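Local coordinates for Rod shape-determining protein (MreC) (Helicobacter pylori, PDB 5LP5), which forms a complex with the penicillin-binding protein PBP2 and probably helps scaffold cell wall synthesis in maintaining rod shape, at residues T96-T101 with V112-I117; D201-G205 with L243-K247. All coordinates share one frame; numbering follows the deposited sequence.

Contact 1. Residues T96-T101 with V112-I117; sequences TPTFMT and VSLNPI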
loop_
_atom_site.group_PDB
_atom_site.type_symbol
_atom_site.label_atom_id
_atom_site.label_comp_id
_atom_site.label_asym_id
_atom_site.label_seq_id
_atom_site.Cartn_x
_atom_site.Cartn_y
_atom_site.Cartn_z
ATOM N N THR C 96 -29.712 20.695 -17.465
ATOM C CA THR C 96 -30.210 21.869 -18.190
ATOM C C THR C 96 -29.539 21.923 -19.531
ATOM O O THR C 96 -28.339 21.738 -19.612
ATOM C CB THR C 96 -29.897 23.169 -17.437
ATOM O OG1 THR C 96 -30.203 22.988 -16.063
ATOM C CG2 THR C 96 -30.719 24.292 -17.942
ATOM N N PRO C 97 -30.293 22.180 -20.600
ATOM C CA PRO C 97 -29.666 22.186 -21.902
ATOM C C PRO C 97 -28.793 23.411 -22.142
ATOM O O PRO C 97 -28.975 24.449 -21.519
ATOM C CB PRO C 97 -30.859 22.131 -22.860
ATOM C CG PRO C 97 -32.006 22.705 -22.113
ATOM C CD PRO C 97 -31.752 22.338 -20.689
ATOM N N THR C 98 -27.827 23.255 -23.031
ATOM C CA THR C 98 -26.835 24.283 -23.309
ATOM C C THR C 98 -26.335 23.971 -24.690
ATOM O O THR C 98 -26.509 22.819 -25.169
ATOM C CB THR C 98 -25.646 24.265 -22.291
ATOM O OG1 THR C 98 -24.702 25.316 -22.589
ATOM C CG2 THR C 98 -24.913 22.913 -22.297
ATOM N N PHE C 99 -25.718 24.960 -25.329
ATOM C CA PHE C 99 -25.126 24.678 -26.608
ATOM C C PHE C 99 -23.902 25.510 -26.831
ATOM O O PHE C 99 -23.758 26.554 -26.222
ATOM C CB PHE C 99 -26.145 24.894 -27.736
ATOM C CG PHE C 99 -26.722 26.269 -27.775
ATOM C CD1 PHE C 99 -26.210 27.178 -28.678
ATOM C CD2 PHE C 99 -27.747 26.672 -26.916
ATOM C CE1 PHE C 99 -26.724 28.466 -28.773
ATOM C CE2 PHE C 99 -28.249 27.968 -26.990
ATOM C CZ PHE C 99 -27.748 28.859 -27.932
ATOM N N MET C 100 -23.027 25.018 -27.706
ATOM C CA MET C 100 -21.778 25.709 -27.977
ATOM C C MET C 100 -21.987 26.761 -29.055
ATOM O O MET C 100 -22.697 26.548 -30.016
ATOM C CB MET C 100 -20.641 24.731 -28.307
ATOM C CG MET C 100 -20.627 24.172 -29.707
ATOM S SD MET C 100 -19.309 22.962 -29.910
ATOM C CE MET C 100 -17.927 24.029 -30.332
ATOM N N THR C 101 -21.348 27.906 -28.881
ATOM C CA THR C 101 -21.388 28.978 -29.882
ATOM C C THR C 101 -20.183 28.959 -30.797
ATOM O O THR C 101 -20.258 29.315 -31.962
ATOM C CB THR C 101 -21.443 30.364 -29.226
ATOM O OG1 THR C 101 -20.196 30.651 -28.556
ATOM C CG2 THR C 101 -22.656 30.437 -28.277
ATOM N N VAL C 112 -14.544 24.758 -25.572
ATOM C CA VAL C 112 -15.640 25.448 -26.241
ATOM C C VAL C 112 -16.301 26.538 -25.410
ATOM O O VAL C 112 -16.348 26.461 -24.179
ATOM C CB VAL C 112 -16.728 24.454 -26.699
ATOM C CG1 VAL C 112 -16.140 23.417 -27.632
ATOM C CG2 VAL C 112 -17.403 23.788 -25.507
ATOM N N SER C 113 -16.837 27.528 -26.110
ATOM C CA SER C 113 -17.640 28.574 -25.486
ATOM C C SER C 113 -19.107 28.163 -25.524
ATOM O O SER C 113 -19.628 27.799 -26.574
ATOM C CB SER C 113 -17.491 29.910 -26.227
ATOM O OG SER C 113 -16.281 30.584 -25.931
ATOM N N LEU C 114 -19.769 28.240 -24.368
ATOM C CA LEU C 114 -21.151 27.833 -24.226
ATOM C C LEU C 114 -22.064 29.017 -24.005
ATOM O O LEU C 114 -21.697 30.010 -23.400
ATOM C CB LEU C 114 -21.294 26.905 -23.038
ATOM C CG LEU C 114 -20.543 25.586 -23.158
ATOM C CD1 LEU C 114 -20.520 24.891 -21.806
ATOM C CD2 LEU C 114 -21.189 24.679 -24.181
ATOM N N ASN C 115 -23.276 28.900 -24.488
ATOM C CA ASN C 115 -24.229 29.953 -24.296
ATOM C C ASN C 115 -24.566 30.075 -22.815
ATOM O O ASN C 115 -24.868 29.060 -22.170
ATOM C CB ASN C 115 -25.491 29.649 -25.054
ATOM C CG ASN C 115 -26.308 30.887 -25.304
ATOM O OD1 ASN C 115 -25.757 31.922 -25.708
ATOM N ND2 ASN C 115 -27.610 30.824 -25.030
ATOM N N PRO C 116 -24.515 31.305 -22.262
ATOM C CA PRO C 116 -24.805 31.554 -20.851
ATOM C C PRO C 116 -26.064 30.873 -20.352
ATOM O O PRO C 116 -27.026 30.723 -21.103
ATOM C CB PRO C 116 -25.008 33.069 -20.795
ATOM C CG PRO C 116 -24.194 33.601 -21.912
ATOM C CD PRO C 116 -24.130 32.542 -22.962
ATOM N N ILE C 117 -26.050 30.468 -19.087
ATOM C CA ILE C 117 -27.204 29.851 -18.445
ATOM C C ILE C 117 -27.512 30.586 -17.145
ATOM O O ILE C 117 -26.636 30.811 -16.328
ATOM C CB ILE C 117 -26.959 28.353 -18.149
ATOM C CG1 ILE C 117 -26.951 27.534 -19.442
ATOM C CG2 ILE C 117 -27.990 27.813 -17.147
ATOM C CD1 ILE C 117 -26.808 26.043 -19.213
#
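The phenyl ring of F99 lies alongside N115, whose CB sits 3.9 Å from the ring centroid in a CH-pi contact over one face. Ring and amide planes are turned 33° apart, and N115 ND2 comes within 3.5 Å of F99 CZ. Two torsions favour this pairing: F99 CG stands between its backbone N and carbonyl carbon (chi1 57°), which folds the ring back over the neighbouring segment, while N115 CG is anti to its own N (chi1 -159°), sending the amide the same way as the ring. Beneath them the backbones are tied by N115 N to F99 O at 3.0 Å, a nearly straight bond, and by T101 N to S113 O at 2.9 Å. These flank M100 and L114, an antiparallel non-hydrogen-bonded pair whose side chains share one face of the sheet. From there the flexible, unbranched M100 lays its CE across V112 CG1. Farther along, the chains diverge, and contact is kept by the long branch of I117, whose CD1 lies 3.7 Å from CB of T98. The two segments belong to the hairpin of strands 93-103 and 111-114; strand 241-246 flanks the first through V241 and L243, and strand 144-149 flanks the second, with L145 and L149 packing against L114 and V112.

Contact 2. Residues D201-G205 with L243-K247; sequences DGIFG and LSDVK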
loop_
_atom_site.group_PDB
_atom_site.type_symbol
_atom_site.label_atom_id
_atom_site.label_comp_id
_atom_site.label_asym_id
_atom_site.label_seq_id
_atom_site.Cartn_x
_atom_site.Cartn_y
_atom_site.Cartn_z
ATOM N N ASP C 201 -18.183 13.100 -6.970
ATOM C CA ASP C 201 -17.406 14.332 -7.114
ATOM C C ASP C 201 -18.251 15.607 -7.064
ATOM O O ASP C 201 -17.688 16.705 -7.003
ATOM C CB ASP C 201 -16.565 14.291 -8.406
ATOM C CG ASP C 201 -17.384 13.955 -9.643
ATOM O OD1 ASP C 201 -18.616 13.823 -9.581
ATOM O OD2 ASP C 201 -16.784 13.804 -10.708
ATOM N N GLY C 202 -19.579 15.463 -7.104
ATOM C CA GLY C 202 -20.481 16.620 -7.138
ATOM C C GLY C 202 -20.461 17.348 -8.469
ATOM O O GLY C 202 -20.807 18.533 -8.547
ATOM N N ILE C 203 -20.065 16.618 -9.516
ATOM C CA ILE C 203 -20.062 17.110 -10.894
ATOM C C ILE C 203 -21.118 16.392 -11.743
ATOM O O ILE C 203 -21.945 17.013 -12.419
ATOM C CB ILE C 203 -18.692 16.850 -11.568
ATOM C CG1 ILE C 203 -17.569 17.576 -10.821
ATOM C CG2 ILE C 203 -18.731 17.282 -13.038
ATOM C CD1 ILE C 203 -16.173 17.223 -11.267
ATOM N N PHE C 204 -21.041 15.067 -11.718
ATOM C CA PHE C 204 -22.007 14.192 -12.370
ATOM C C PHE C 204 -22.721 13.406 -11.280
ATOM O O PHE C 204 -22.191 13.187 -10.193
ATOM C CB PHE C 204 -21.298 13.162 -13.256
ATOM C CG PHE C 204 -20.613 13.735 -14.460
ATOM C CD1 PHE C 204 -21.339 14.029 -15.587
ATOM C CD2 PHE C 204 -19.246 13.915 -14.491
ATOM C CE1 PHE C 204 -20.729 14.524 -16.721
ATOM C CE2 PHE C 204 -18.623 14.414 -15.627
ATOM C CZ PHE C 204 -19.372 14.723 -16.748
ATOM N N GLY C 205 -23.932 12.969 -11.592
ATOM C CA GLY C 205 -24.550 11.889 -10.858
ATOM C C GLY C 205 -23.930 10.565 -11.258
ATOM O O GLY C 205 -23.201 10.480 -12.253
ATOM N N LEU C 243 -26.142 20.325 -19.272
ATOM C CA LEU C 243 -25.261 20.650 -18.155
ATOM C C LEU C 243 -25.706 19.933 -16.910
ATOM O O LEU C 243 -26.888 19.959 -16.549
ATOM C CB LEU C 243 -25.309 22.152 -17.887
ATOM C CG LEU C 243 -24.294 22.722 -16.905
ATOM C CD1 LEU C 243 -22.927 22.882 -17.543
ATOM C CD2 LEU C 243 -24.745 24.120 -16.499
ATOM N N SER C 244 -24.768 19.314 -16.210
ATOM C CA SER C 244 -25.098 18.545 -15.007
ATOM C C SER C 244 -24.859 19.321 -13.728
ATOM O O SER C 244 -23.716 19.533 -13.359
ATOM C CB SER C 244 -24.276 17.268 -14.962
ATOM O OG SER C 244 -24.441 16.661 -13.697
ATOM N N ASP C 245 -25.945 19.709 -13.054
ATOM C CA ASP C 245 -25.899 20.509 -11.825
ATOM C C ASP C 245 -26.305 19.648 -10.619
ATOM O O ASP C 245 -27.501 19.404 -10.416
ATOM C CB ASP C 245 -26.831 21.723 -11.966
ATOM C CG ASP C 245 -26.736 22.707 -10.761
ATOM O OD1 ASP C 245 -26.130 22.405 -9.746
ATOM O OD2 ASP C 245 -27.259 23.812 -10.798
ATOM N N VAL C 246 -25.323 19.203 -9.833
ATOM C CA VAL C 246 -25.581 18.368 -8.641
ATOM C C VAL C 246 -25.655 19.280 -7.428
ATOM O O VAL C 246 -24.714 20.016 -7.168
ATOM C CB VAL C 246 -24.439 17.355 -8.415
ATOM C CG1 VAL C 246 -24.607 16.635 -7.101
ATOM C CG2 VAL C 246 -24.357 16.341 -9.546
ATOM N N LYS C 247 -26.782 19.239 -6.731
ATOM C CA LYS C 247 -27.080 20.236 -5.720
ATOM C C LYS C 247 -26.028 20.159 -4.607
ATOM O O LYS C 247 -25.781 19.085 -4.045
ATOM C CB LYS C 247 -28.538 20.102 -5.215
ATOM C CG LYS C 247 -29.585 20.554 -6.250
ATOM C CD LYS C 247 -29.507 22.061 -6.577
ATOM C CE LYS C 247 -29.615 22.370 -8.078
ATOM N NZ LYS C 247 -29.527 23.837 -8.366
#
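S244 reaches from its strand to the loop 201-205 and donates its hydroxyl to the carbonyl of I203, OG to O 2.8 Å. The donor lies in the carbonyl plane on a lone pair, and OG gets there by standing anti to its backbone N (chi1 170°). Serine suits the spot, being short enough to fit against the loop while giving its carbonyl a partner. V246 extends this inner side: its CG2 lies 3.8 Å from C of F204, and its CB faces the carbonyl oxygen of G202. The loop holds its own shape as an Asx turn, D201 OD1 accepting from I203 N at 3.1 Å from above the carboxylate plane, and the positive phi of G202 (72°) is one that glycine adopts readily. It links strands 194-197 and 209-218 of one antiparallel barrel and docks here on strand 241-246 of the other. F204 and I203 turn away from the strand, and both pack on Y157, F204 edge-to-face. The strand's other side is looser: D245 and K247 point away from the loop, joined by a salt bridge whose hydrogen bond is weak, K247 NZ to D245 OD2 3.3 Å. K247 is exposed to solvent, and D245, partly exposed, also forms a salt bridge with K124.

Strand 241-246 is what the two contacts have in common: it runs beside strand 93-103 in the first barrel, and the second barrel's loop rests on it. Their centres are about 16 Å apart, yet segment 243-247 meets contact 1 at L243, which itself does not touch the loop: T96 O and L243 N lie 2.6 Å apart in a probable hydrogen bond and I117 CD1 packs 3.9 Å from L243 CD2. Contact 1 lies within one barrel, whereas contact 2 joins the two. Both reach other chains: in contact 1 M100 packs on L200 of a second MreC subunit, while in contact 2 D201 and I203 touch Q131 and A135 of the PBP2 chain, placing this loop at the interface of the complex.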